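Local coordinates for protein Alpha/beta hydrolase (Pseudomonas aeruginosa PAO1, PDB 4R1D) that binds calcium and is probably a lipase effector of type VI secretion with an alpha/beta hydrolase fold, inhibited by its partner Tli4, at residues A421-E426 with A509-K514. Sequence-based numbering, arbitrary orientation.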
# COMPACT_ATOMS: atom_id res chain seq x y z
N ALA A 421 17.91 -1.09 -16.89
CA ALA A 421 18.83 -1.50 -15.83
C ALA A 421 18.82 -3.01 -15.59
O ALA A 421 19.75 -3.55 -14.97
CB ALA A 421 18.52 -0.74 -14.54
N GLY A 422 17.78 -3.69 -16.05
CA GLY A 422 17.74 -5.15 -15.99
C GLY A 422 17.65 -5.78 -14.60
O GLY A 422 16.92 -5.30 -13.73
N TYR A 423 18.41 -6.85 -14.42
CA TYR A 423 18.32 -7.70 -13.23
C TYR A 423 19.71 -7.92 -12.65
O TYR A 423 20.70 -7.93 -13.38
CB TYR A 423 17.69 -9.06 -13.58
CG TYR A 423 16.31 -8.92 -14.20
CD1 TYR A 423 16.17 -8.57 -15.53
CD2 TYR A 423 15.16 -9.10 -13.44
CE1 TYR A 423 14.91 -8.41 -16.10
CE2 TYR A 423 13.90 -8.95 -13.99
CZ TYR A 423 13.78 -8.60 -15.31
OH TYR A 423 12.53 -8.44 -15.85
N HIS A 424 19.78 -8.11 -11.33
CA HIS A 424 21.01 -8.50 -10.66
C HIS A 424 21.63 -9.70 -11.39
O HIS A 424 20.92 -10.59 -11.86
CB HIS A 424 20.69 -8.84 -9.20
CG HIS A 424 21.90 -8.99 -8.34
ND1 HIS A 424 22.74 -10.08 -8.44
CD2 HIS A 424 22.39 -8.21 -7.35
CE1 HIS A 424 23.72 -9.95 -7.55
NE2 HIS A 424 23.52 -8.83 -6.88
N SER A 425 22.95 -9.72 -11.50
CA SER A 425 23.63 -10.79 -12.25
C SER A 425 23.48 -12.18 -11.63
O SER A 425 23.74 -13.20 -12.29
CB SER A 425 25.12 -10.45 -12.43
OG SER A 425 25.77 -10.36 -11.17
N GLU A 426 23.07 -12.25 -10.37
CA GLU A 426 22.83 -13.54 -9.74
C GLU A 426 21.35 -13.63 -9.34
O GLU A 426 21.01 -13.65 -8.16
CB GLU A 426 23.73 -13.73 -8.52
CG GLU A 426 25.22 -13.44 -8.82
CD GLU A 426 25.83 -14.45 -9.79
OE1 GLU A 426 25.29 -15.56 -9.94
OE2 GLU A 426 26.87 -14.13 -10.41
N ALA A 509 13.19 -14.36 -17.60
CA ALA A 509 13.81 -15.40 -18.40
C ALA A 509 14.20 -14.84 -19.76
O ALA A 509 15.31 -15.04 -20.24
CB ALA A 509 12.89 -16.61 -18.56
N LEU A 510 13.29 -14.09 -20.37
CA LEU A 510 13.57 -13.50 -21.68
C LEU A 510 14.75 -12.52 -21.64
O LEU A 510 15.46 -12.35 -22.63
CB LEU A 510 12.32 -12.83 -22.26
CG LEU A 510 11.19 -13.82 -22.58
CD1 LEU A 510 9.90 -13.13 -23.01
CD2 LEU A 510 11.65 -14.82 -23.64
N ALA A 511 14.96 -11.88 -20.50
CA ALA A 511 16.03 -10.90 -20.35
C ALA A 511 17.35 -11.57 -19.98
O ALA A 511 18.37 -10.90 -19.81
CB ALA A 511 15.66 -9.84 -19.33
N GLY A 512 17.32 -12.89 -19.82
CA GLY A 512 18.53 -13.66 -19.61
C GLY A 512 19.00 -13.83 -18.18
O GLY A 512 20.21 -13.91 -17.94
N VAL A 513 18.08 -13.89 -17.22
CA VAL A 513 18.47 -14.12 -15.83
C VAL A 513 19.13 -15.49 -15.69
O VAL A 513 18.94 -16.38 -16.53
CB VAL A 513 17.30 -13.99 -14.82
CG1 VAL A 513 16.86 -12.53 -14.70
CG2 VAL A 513 16.13 -14.87 -15.23
N LYS A 514 19.92 -15.64 -14.63
CA LYS A 514 20.72 -16.85 -14.46
C LYS A 514 19.87 -18.12 -14.34
O LYS A 514 20.20 -19.16 -14.93
CB LYS A 514 21.65 -16.71 -13.25
CG LYS A 514 22.47 -17.97 -12.95
CD LYS A 514 23.61 -17.67 -11.98
CE LYS A 514 24.88 -17.22 -12.71
NZ LYS A 514 26.10 -17.25 -11.82
O HOH W 1 20.83 -13.12 -13.46
O HOH W 2 29.01 -16.04 -11.08
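From Tyr423 to Glu426 and from Ala511 to Lys514 the backbones run nearly parallel, their end-to-end directions 13° apart, with CA of Tyr423 6.9 Å from CA of Val513 and CA of Glu426 6.1 Å from CA of Lys514. These are the loops that lead into strands 427-432 and 515-519, adjacent and parallel in the central sheet of the alpha/beta hydrolase fold, so the two backbones lie side by side just before the strands. Each leaves a helix through a glycine of positive phi; at Gly512 the exit is a Schellman motif, with Gly512 N bonded to Ala509 O. The apolar half centres on Tyr423, whose ring lies against two methyls in oblique contact: CG1 of Val513 is 3.7 Å from CG, near the ring's root, and CB of Ala511 is 3.6 Å from CE1, farther out. Arg263 of helix 258-267 adds a cation-pi partner to this ring. Water 1 donates to His424 O and accepts from Lys514 N, linking the two backbones. His424 ND1 accepts a hydrogen bond from Glu426 N, bridging its own loop, with the donor close to the ring plane and an N-H...N angle of 165°. At the strand entrance, Glu426 bends at chi2 and Lys514 at chi3, which brings their charged ends together in a salt bridge. Lys514 NZ donates to the syn lone pair of Glu426 OE1 at 2.7 Å, while water 2 donates to OE2 and accepts weakly from NZ.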